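Local coordinates for protein PrgZ (Enterococcus faecalis, PDB 4FAJ) that serves as a membrane-anchored extracellular pheromone receptor, a peptide-binding protein of the bacterial solute-binding protein 5 family that probably takes part in peptide uptake, at residues A[62-67]-A[270-275]; A[285-290]-A[538-543]; A[322-327]-A[337-342]; A[412-417]-A[442-447]. One frame throughout, in Å; residues are numbered along the deposited sequence.

Contact 1 of 4, residues A[62-67]-A[270-275]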
# COMPACT_ATOMS: atom_id res chain seq x y z
N ALA A 62 -1.17 4.90 -25.00
CA ALA A 62 0.13 4.57 -24.41
C ALA A 62 0.11 3.15 -23.90
O ALA A 62 -0.97 2.60 -23.62
CB ALA A 62 0.47 5.52 -23.26
N THR A 63 1.30 2.58 -23.75
CA THR A 63 1.49 1.30 -23.10
C THR A 63 2.46 1.52 -21.95
O THR A 63 3.61 1.90 -22.16
CB THR A 63 2.01 0.24 -24.08
OG1 THR A 63 1.06 0.09 -25.14
CG2 THR A 63 2.19 -1.10 -23.38
N LEU A 64 1.98 1.28 -20.73
CA LEU A 64 2.73 1.51 -19.50
C LEU A 64 2.98 0.17 -18.81
O LEU A 64 2.58 -0.87 -19.30
CB LEU A 64 1.97 2.46 -18.58
CG LEU A 64 1.50 3.80 -19.19
CD1 LEU A 64 0.71 4.62 -18.17
CD2 LEU A 64 2.66 4.61 -19.75
N THR A 65 3.65 0.21 -17.65
CA THR A 65 4.07 -1.01 -17.00
C THR A 65 3.48 -1.16 -15.61
O THR A 65 3.05 -0.19 -14.99
CB THR A 65 5.61 -1.10 -16.91
OG1 THR A 65 6.12 -0.06 -16.08
CG2 THR A 65 6.23 -0.99 -18.29
N ALA A 66 3.51 -2.40 -15.12
CA ALA A 66 2.99 -2.76 -13.80
C ALA A 66 3.93 -3.82 -13.23
O ALA A 66 4.60 -4.52 -14.00
CB ALA A 66 1.57 -3.32 -13.93
N GLY A 67 3.95 -3.95 -11.91
CA GLY A 67 4.86 -4.89 -11.25
C GLY A 67 4.28 -6.28 -11.01
O GLY A 67 5.04 -7.25 -10.88
N ASP A 270 -7.50 8.05 -25.13
CA ASP A 270 -8.51 7.13 -25.66
C ASP A 270 -8.39 5.78 -24.96
O ASP A 270 -9.38 5.16 -24.60
CB ASP A 270 -8.31 6.91 -27.15
CG ASP A 270 -8.54 8.18 -27.98
OD1 ASP A 270 -9.24 9.12 -27.52
OD2 ASP A 270 -8.02 8.23 -29.11
N LYS A 271 -7.15 5.32 -24.81
CA LYS A 271 -6.89 4.12 -24.03
C LYS A 271 -5.44 4.06 -23.58
O LYS A 271 -4.54 4.67 -24.17
CB LYS A 271 -7.26 2.84 -24.79
CG LYS A 271 -6.70 2.74 -26.19
CD LYS A 271 -6.87 1.31 -26.77
CE LYS A 271 -5.54 0.54 -26.71
NZ LYS A 271 -5.65 -0.95 -26.89
N ILE A 272 -5.26 3.31 -22.50
CA ILE A 272 -3.96 3.05 -21.93
C ILE A 272 -3.86 1.55 -21.73
O ILE A 272 -4.75 0.94 -21.14
CB ILE A 272 -3.77 3.79 -20.57
CG1 ILE A 272 -4.26 5.23 -20.66
CG2 ILE A 272 -2.32 3.72 -20.14
CD1 ILE A 272 -4.20 5.99 -19.34
N ASN A 273 -2.79 0.96 -22.27
CA ASN A 273 -2.48 -0.46 -22.10
C ASN A 273 -1.48 -0.65 -20.98
O ASN A 273 -0.67 0.23 -20.70
CB ASN A 273 -1.91 -1.03 -23.41
CG ASN A 273 -2.82 -0.78 -24.60
OD1 ASN A 273 -2.46 -0.05 -25.54
ND2 ASN A 273 -3.99 -1.37 -24.57
N PHE A 274 -1.54 -1.80 -20.30
CA PHE A 274 -0.58 -2.11 -19.23
C PHE A 274 0.06 -3.47 -19.49
O PHE A 274 -0.62 -4.39 -19.94
CB PHE A 274 -1.25 -2.08 -17.87
CG PHE A 274 -1.77 -0.71 -17.49
CD1 PHE A 274 -0.99 0.15 -16.73
CD2 PHE A 274 -3.01 -0.28 -17.94
CE1 PHE A 274 -1.45 1.42 -16.40
CE2 PHE A 274 -3.48 0.99 -17.61
CZ PHE A 274 -2.69 1.84 -16.84
N GLN A 275 1.35 -3.58 -19.19
CA GLN A 275 2.12 -4.81 -19.34
C GLN A 275 2.94 -5.05 -18.07
O GLN A 275 3.68 -4.17 -17.64
CB GLN A 275 3.06 -4.70 -20.54
CG GLN A 275 4.14 -5.78 -20.60
CD GLN A 275 3.58 -7.12 -20.98
OE1 GLN A 275 3.02 -7.28 -22.06
NE2 GLN A 275 3.71 -8.10 -20.08
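Ala62 O takes the shortest polar bond of this pair of strands, 2.8 Å from Asn273 N, with the N-H aimed almost straight at it (174°). Ile272 CA also approaches the same oxygen, as a CA-H...O contact. Asn273 answers with its own O, which takes Leu64 N at 2.9 Å in an equally straight bond. Leu64 O then receives Gln275 N, and Gln275 O receives Ala66 N. The two strands twist against each other by about 35°. The ladder is that of parallel strands, and it adds 62-66 as an outermost strand to 271-276 in a mixed sheet of four that continues through 252-257. On the face of Leu64, Ile272 and Phe274, Leu64 sits beside the other two. Its CD1 meets Ile272 CG2 at 3.7 Å, and its CB comes obliquely to Phe274 CE1 at 4.2 Å. The Leu64 CG is turned anti to its own carbonyl carbon, which brings the branch alongside Ile272. Beyond the strand pair Phe274 meets the ring of Trp253, their planes about 15° apart. On the other face Thr63 OG1 lies 3.6 Å from Asn273 CB, while the amide end of Gln275 leads away to Asp251, which accepts from its NE2.

Contact 2 of 4, residues A[285-290]-A[538-543]; sequences NLYNDG and LEKSKI
The ring of Tyr287 is sandwiched between Leu538 and Lys540, one on each face. Leu538 CB sits 3.6 Å above the plane, nearer the rim than the centre, in a CH-pi contact. Across the opposite face runs the Lys540 chain, with CE over the centre of the ring at 3.6 Å from the centroid. The lysine runs back along the ring toward the helix, which brings the ammonium to the tyrosine's own backbone. A bend at the second torsion of Lys540 (chi2 -76°) lays the extended remainder of the chain along the ring. NZ is then held twice: by a cation-pi contact 4.0 Å from the Tyr287 centroid and by a 2.8 Å hydrogen bond to Tyr287 O. That oxygen also accepts from Gly290 N, which comes from the opposite face of the carbonyl plane and belongs to the Schellman motif closing the helix. The lysine charge thus lies at a helix C-terminus, where the dipole should favour it. At the far end of the ring, Tyr287 OH bonds Glu310. The contact fastens the end of helix 280-288 to the end of strand 528-539 and the turn that follows it, next to strand 294-297.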
# COMPACT_ATOMS: atom_id res chain seq x y z
N ASN A 285 14.56 -3.20 -23.39
CA ASN A 285 14.62 -3.56 -24.81
C ASN A 285 13.32 -3.21 -25.53
O ASN A 285 13.35 -2.70 -26.65
CB ASN A 285 14.97 -5.05 -24.96
CG ASN A 285 15.43 -5.42 -26.37
OD1 ASN A 285 14.71 -6.09 -27.10
ND2 ASN A 285 16.63 -4.98 -26.74
N LEU A 286 12.18 -3.49 -24.89
CA LEU A 286 10.86 -3.08 -25.41
C LEU A 286 10.75 -1.55 -25.49
O LEU A 286 10.32 -1.00 -26.51
CB LEU A 286 9.74 -3.64 -24.52
CG LEU A 286 9.53 -5.16 -24.66
CD1 LEU A 286 8.58 -5.65 -23.57
CD2 LEU A 286 9.00 -5.54 -26.05
N TYR A 287 11.16 -0.88 -24.43
CA TYR A 287 11.15 0.58 -24.38
C TYR A 287 11.97 1.20 -25.52
O TYR A 287 11.47 2.07 -26.24
CB TYR A 287 11.67 1.06 -23.02
CG TYR A 287 11.68 2.56 -22.85
CD1 TYR A 287 12.77 3.32 -23.28
CD2 TYR A 287 10.58 3.23 -22.29
CE1 TYR A 287 12.78 4.71 -23.10
CE2 TYR A 287 10.59 4.60 -22.12
CZ TYR A 287 11.68 5.34 -22.54
OH TYR A 287 11.67 6.70 -22.36
N ASN A 288 13.20 0.72 -25.71
CA ASN A 288 14.08 1.23 -26.77
C ASN A 288 13.56 0.95 -28.17
O ASN A 288 13.90 1.67 -29.11
CB ASN A 288 15.50 0.67 -26.63
CG ASN A 288 16.23 1.23 -25.43
OD1 ASN A 288 15.91 2.32 -24.97
ND2 ASN A 288 17.21 0.50 -24.93
N ASP A 289 12.75 -0.10 -28.32
CA ASP A 289 12.12 -0.40 -29.60
C ASP A 289 10.77 0.28 -29.80
O ASP A 289 10.12 0.06 -30.83
CB ASP A 289 11.97 -1.92 -29.78
CG ASP A 289 13.31 -2.63 -29.97
OD1 ASP A 289 14.34 -1.97 -30.23
OD2 ASP A 289 13.32 -3.87 -29.86
N GLY A 290 10.33 1.10 -28.84
CA GLY A 290 9.04 1.80 -28.92
C GLY A 290 7.83 0.92 -28.63
O GLY A 290 6.69 1.26 -29.00
N LEU A 538 12.59 4.90 -16.99
CA LEU A 538 12.61 5.70 -18.19
C LEU A 538 11.17 6.01 -18.53
O LEU A 538 10.30 5.16 -18.35
CB LEU A 538 13.24 4.93 -19.34
CG LEU A 538 14.69 4.48 -19.12
CD1 LEU A 538 15.15 3.56 -20.26
CD2 LEU A 538 15.60 5.71 -18.98
N GLU A 539 10.90 7.21 -19.04
CA GLU A 539 9.56 7.53 -19.52
C GLU A 539 9.65 8.39 -20.77
O GLU A 539 10.42 9.34 -20.81
CB GLU A 539 8.74 8.22 -18.42
CG GLU A 539 7.31 8.54 -18.84
CD GLU A 539 6.40 8.81 -17.65
OE1 GLU A 539 6.10 7.85 -16.91
OE2 GLU A 539 5.99 9.97 -17.47
N LYS A 540 8.89 8.04 -21.79
CA LYS A 540 9.01 8.73 -23.07
C LYS A 540 8.61 10.19 -22.86
O LYS A 540 7.68 10.48 -22.11
CB LYS A 540 8.13 8.08 -24.15
CG LYS A 540 8.47 6.62 -24.48
CD LYS A 540 9.72 6.49 -25.33
CE LYS A 540 10.02 5.02 -25.67
NZ LYS A 540 11.18 4.86 -26.57
N SER A 541 9.34 11.09 -23.52
CA SER A 541 9.14 12.54 -23.41
C SER A 541 7.73 12.97 -23.80
O SER A 541 7.20 13.92 -23.24
CB SER A 541 10.14 13.27 -24.32
OG SER A 541 11.47 12.84 -24.07
N LYS A 542 7.13 12.26 -24.75
CA LYS A 542 5.80 12.60 -25.28
C LYS A 542 4.68 12.49 -24.22
O LYS A 542 3.62 13.09 -24.38
CB LYS A 542 5.46 11.72 -26.48
CG LYS A 542 5.10 10.28 -26.09
CD LYS A 542 5.07 9.29 -27.26
CE LYS A 542 4.69 7.90 -26.74
NZ LYS A 542 4.83 6.78 -27.71
N ILE A 543 4.92 11.71 -23.16
CA ILE A 543 3.94 11.54 -22.09
C ILE A 543 3.88 12.79 -21.21
O ILE A 543 4.88 13.15 -20.59
CB ILE A 543 4.28 10.35 -21.15
CG1 ILE A 543 4.42 9.04 -21.95
CG2 ILE A 543 3.25 10.21 -20.02
CD1 ILE A 543 3.33 8.79 -22.92

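Contact 3 of 4, residues A[322-327]-A[337-342]; sequences LEMNQT and NVRKAI
One face of the Arg339 guanidinium carries Gln326 OE1, which stands 3.6 Å above the plane and toward its rim; the amide and guanidinium planes are 26° apart. OE1 forms no hydrogen bond with the arginine, whose donors go to backbone carbonyls outside the pair: NH1 to Leu333 O and NH2 to Asp524 O. The amide is in turn held in its rotation by NE2, which donates to Met324 O at 2.9 Å, that oxygen lying in the amide plane, and also to Gly526 O. Strand 311-324 belongs to the mixed sheet in which it lies between strands 464-470 and 528-539. Helix 336-345 packs on it, running antiparallel to the strand (174°) with the two short axes 11.2 Å apart at their closest. Mostly apolar contacts join them. Met324 SD rests on Arg339 CG at 3.8 Å, and the bend at the last torsion of the methionine (chi3 -61°) turns CE onto Arg339 CD. The same sulphur lies 4.4 Å from Ile342 CD1. At the start of 322-327, Leu322 CD1 meets Ile342 CG2 at 4.0 Å, the two side chains crossing at about a right angle. Val528 of the neighbouring strand touches both Leu322 and Met324.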
# COMPACT_ATOMS: atom_id res chain seq x y z
N LEU A 322 11.48 -7.04 6.49
CA LEU A 322 11.39 -8.47 6.78
C LEU A 322 10.34 -8.62 7.87
O LEU A 322 10.56 -8.22 9.03
CB LEU A 322 12.72 -9.06 7.27
CG LEU A 322 13.78 -9.39 6.22
CD1 LEU A 322 14.98 -10.02 6.88
CD2 LEU A 322 13.24 -10.32 5.16
N GLU A 323 9.17 -9.13 7.48
CA GLU A 323 8.17 -9.49 8.46
C GLU A 323 8.53 -10.85 9.01
O GLU A 323 9.09 -11.69 8.30
CB GLU A 323 6.77 -9.51 7.84
CG GLU A 323 6.25 -8.14 7.50
CD GLU A 323 4.75 -8.13 7.24
OE1 GLU A 323 3.99 -8.17 8.23
OE2 GLU A 323 4.35 -8.05 6.06
N MET A 324 8.22 -11.07 10.28
CA MET A 324 8.66 -12.25 11.01
C MET A 324 7.48 -12.90 11.73
O MET A 324 6.78 -12.23 12.49
CB MET A 324 9.71 -11.85 12.04
CG MET A 324 11.06 -11.48 11.45
SD MET A 324 12.20 -10.70 12.64
CE MET A 324 11.29 -9.24 13.08
N ASN A 325 7.27 -14.19 11.48
CA ASN A 325 6.20 -14.95 12.13
C ASN A 325 6.50 -15.20 13.61
O ASN A 325 7.33 -16.05 13.95
CB ASN A 325 5.98 -16.28 11.40
CG ASN A 325 4.74 -17.02 11.88
OD1 ASN A 325 4.31 -16.87 13.03
ND2 ASN A 325 4.16 -17.83 10.99
N GLN A 326 5.81 -14.46 14.46
CA GLN A 326 6.02 -14.48 15.91
C GLN A 326 4.79 -15.04 16.65
O GLN A 326 4.54 -14.69 17.80
CB GLN A 326 6.33 -13.06 16.42
CG GLN A 326 7.58 -12.42 15.79
CD GLN A 326 7.53 -10.89 15.77
OE1 GLN A 326 7.68 -10.23 16.81
NE2 GLN A 326 7.30 -10.32 14.58
N THR A 327 4.03 -15.91 16.00
CA THR A 327 2.85 -16.51 16.63
C THR A 327 3.20 -17.57 17.68
O THR A 327 2.39 -17.89 18.55
CB THR A 327 1.92 -17.13 15.57
OG1 THR A 327 2.68 -18.06 14.77
CG2 THR A 327 1.34 -16.05 14.68
N ASN A 337 16.30 -12.30 20.88
CA ASN A 337 17.71 -12.19 20.45
C ASN A 337 17.95 -12.59 18.99
O ASN A 337 18.79 -11.99 18.31
CB ASN A 337 18.64 -12.97 21.39
CG ASN A 337 18.70 -12.37 22.79
OD1 ASN A 337 18.84 -11.15 22.96
ND2 ASN A 337 18.60 -13.21 23.80
N VAL A 338 17.22 -13.59 18.50
CA VAL A 338 17.29 -13.97 17.10
C VAL A 338 16.84 -12.79 16.25
O VAL A 338 17.53 -12.41 15.30
CB VAL A 338 16.42 -15.22 16.79
CG1 VAL A 338 16.33 -15.45 15.28
CG2 VAL A 338 16.97 -16.45 17.50
N ARG A 339 15.70 -12.19 16.60
CA ARG A 339 15.16 -11.06 15.83
C ARG A 339 16.15 -9.89 15.79
O ARG A 339 16.39 -9.30 14.74
CB ARG A 339 13.80 -10.62 16.38
CG ARG A 339 12.71 -11.70 16.29
CD ARG A 339 11.32 -11.13 16.46
NE ARG A 339 11.17 -10.41 17.73
CZ ARG A 339 10.80 -10.97 18.88
NH1 ARG A 339 10.53 -12.28 18.96
NH2 ARG A 339 10.70 -10.23 19.97
N LYS A 340 16.75 -9.58 16.93
CA LYS A 340 17.74 -8.50 17.00
C LYS A 340 18.99 -8.84 16.21
O LYS A 340 19.57 -7.96 15.57
CB LYS A 340 18.08 -8.19 18.46
CG LYS A 340 16.92 -7.57 19.20
CD LYS A 340 17.27 -7.30 20.67
CE LYS A 340 16.15 -6.54 21.36
NZ LYS A 340 16.41 -6.44 22.83
N ALA A 341 19.41 -10.10 16.23
CA ALA A 341 20.54 -10.54 15.39
C ALA A 341 20.24 -10.29 13.91
O ALA A 341 21.09 -9.80 13.18
CB ALA A 341 20.86 -12.00 15.62
N ILE A 342 19.03 -10.62 13.48
CA ILE A 342 18.62 -10.42 12.08
C ILE A 342 18.70 -8.93 11.73
O ILE A 342 19.31 -8.55 10.72
CB ILE A 342 17.19 -10.98 11.82
CG1 ILE A 342 17.21 -12.52 11.90
CG2 ILE A 342 16.66 -10.54 10.46
CD1 ILE A 342 15.80 -13.14 11.90

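Contact 4 of 4, residues A[412-417]-A[442-447]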
# COMPACT_ATOMS: atom_id res chain seq x y z
N SER A 412 17.09 -23.16 10.61
CA SER A 412 16.75 -22.81 9.24
C SER A 412 15.55 -21.85 9.20
O SER A 412 14.59 -22.00 9.96
CB SER A 412 16.43 -24.08 8.45
OG SER A 412 15.70 -23.78 7.28
N LEU A 413 15.63 -20.87 8.30
CA LEU A 413 14.55 -19.92 8.09
C LEU A 413 14.27 -19.75 6.61
O LEU A 413 15.19 -19.55 5.82
CB LEU A 413 14.91 -18.56 8.69
CG LEU A 413 15.01 -18.49 10.21
CD1 LEU A 413 15.46 -17.11 10.64
CD2 LEU A 413 13.68 -18.85 10.87
N ASP A 414 13.00 -19.83 6.23
CA ASP A 414 12.60 -19.57 4.86
C ASP A 414 12.22 -18.10 4.67
O ASP A 414 11.62 -17.49 5.55
CB ASP A 414 11.41 -20.44 4.47
CG ASP A 414 11.04 -20.25 3.02
OD1 ASP A 414 11.88 -20.58 2.17
OD2 ASP A 414 9.93 -19.73 2.75
N LEU A 415 12.57 -17.57 3.50
CA LEU A 415 12.30 -16.18 3.14
C LEU A 415 11.45 -16.12 1.87
O LEU A 415 11.93 -16.43 0.77
CB LEU A 415 13.63 -15.44 2.93
CG LEU A 415 13.56 -13.98 2.46
CD1 LEU A 415 12.60 -13.17 3.33
CD2 LEU A 415 14.95 -13.36 2.47
N LEU A 416 10.19 -15.72 2.02
CA LEU A 416 9.28 -15.54 0.89
C LEU A 416 9.54 -14.21 0.18
O LEU A 416 9.67 -13.16 0.83
CB LEU A 416 7.81 -15.58 1.33
CG LEU A 416 7.19 -16.93 1.69
CD1 LEU A 416 5.69 -16.77 1.94
CD2 LEU A 416 7.47 -17.98 0.60
N VAL A 417 9.59 -14.27 -1.14
CA VAL A 417 9.75 -13.09 -1.96
C VAL A 417 8.91 -13.22 -3.22
O VAL A 417 8.59 -14.33 -3.66
CB VAL A 417 11.23 -12.86 -2.36
CG1 VAL A 417 12.12 -12.74 -1.13
CG2 VAL A 417 11.73 -13.99 -3.29
N LYS A 442 20.82 -21.48 8.18
CA LYS A 442 20.53 -21.59 6.75
C LYS A 442 19.30 -20.75 6.42
O LYS A 442 18.28 -20.87 7.09
CB LYS A 442 20.28 -23.05 6.35
CG LYS A 442 20.12 -23.23 4.83
CD LYS A 442 20.25 -24.69 4.38
CE LYS A 442 19.00 -25.50 4.69
NZ LYS A 442 19.16 -26.93 4.31
N VAL A 443 19.40 -19.92 5.39
CA VAL A 443 18.25 -19.19 4.87
C VAL A 443 17.92 -19.67 3.45
O VAL A 443 18.78 -19.65 2.57
CB VAL A 443 18.50 -17.66 4.86
CG1 VAL A 443 17.37 -16.94 4.14
CG2 VAL A 443 18.67 -17.14 6.28
N THR A 444 16.69 -20.13 3.25
CA THR A 444 16.21 -20.50 1.93
C THR A 444 15.40 -19.33 1.37
O THR A 444 14.69 -18.66 2.12
CB THR A 444 15.34 -21.77 1.97
OG1 THR A 444 14.26 -21.57 2.89
CG2 THR A 444 16.16 -22.96 2.42
N VAL A 445 15.54 -19.07 0.08
CA VAL A 445 14.75 -18.03 -0.57
C VAL A 445 13.71 -18.69 -1.45
O VAL A 445 14.06 -19.53 -2.28
CB VAL A 445 15.62 -17.11 -1.43
CG1 VAL A 445 14.76 -16.06 -2.12
CG2 VAL A 445 16.70 -16.43 -0.56
N THR A 446 12.44 -18.32 -1.28
CA THR A 446 11.34 -18.94 -2.02
C THR A 446 10.57 -17.87 -2.80
O THR A 446 9.71 -17.19 -2.24
CB THR A 446 10.40 -19.70 -1.08
OG1 THR A 446 11.17 -20.63 -0.30
CG2 THR A 446 9.33 -20.45 -1.89
N PRO A 447 10.90 -17.70 -4.10
CA PRO A 447 10.15 -16.77 -4.94
C PRO A 447 8.81 -17.34 -5.38
O PRO A 447 8.75 -18.46 -5.93
CB PRO A 447 11.07 -16.59 -6.17
CG PRO A 447 12.35 -17.25 -5.82
CD PRO A 447 12.04 -18.28 -4.82
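Strands 412-417 and 442-447 run parallel in register from Ser412 beside Lys442 to Val417 beside Pro447, twisted by about 24° and joined by five backbone hydrogen bonds, from Leu413 N to Lys442 O at one end to Val417 N to Thr446 O at the other. On the face of Asp414, one carboxylate oxygen draws in two hydroxyls. Thr444 OG1 donates to Asp414 OD1 at 2.7 Å on its anti lone pair, and Thr446 OG1 donates to the same OD1 at 2.6 Å on its syn lone pair. Asp414 CG is anti to its backbone N (chi1 -176°), which swings the carboxylate across to the neighbouring strand, between the two threonines. Leu416 lies alongside Thr446 on this face, its CD2 3.8 Å from Thr446 CB. The other face is apolar: Val417 CG2 packs on Val445 CG1 and on Pro447 CB, both at 3.9 Å, and Leu415 CB approaches Val443 CG1. Helix 421-437 connects the strands as a beta-alpha-beta crossover and covers this side with Leu434 and Gln431. Two short bonds on separate lone pairs fix the rotation of the Asp414 carboxylate and should stabilise its negative charge, and the one oxygen pins strand 412-417 to two threonines of its neighbour.

Contacts 1 and 4 are both parallel strand pairs held by backbone ladders, but in different sheets, and only contact 4 adds a carboxylate with two hydroxyl donors. Contacts 2 and 3 instead set a helix against a strand: contact 2 relies on a lysine and a tyrosine ring, whereas contact 3 packs a sulphur, apolar branches and an amide oxygen over a guanidinium face. Contacts 1, 2 and 4 are partly buried, contact 3 buried. Contacts 2, 3 and 4 all reach the same mixed sheet, and contacts 3 and 4 touch through Leu322 and Leu415. Contact 1 lies across the chain's centre from contact 3 but close to contact 2 (centres about 12 Å apart); strand 271-276 leads into helix 280-288.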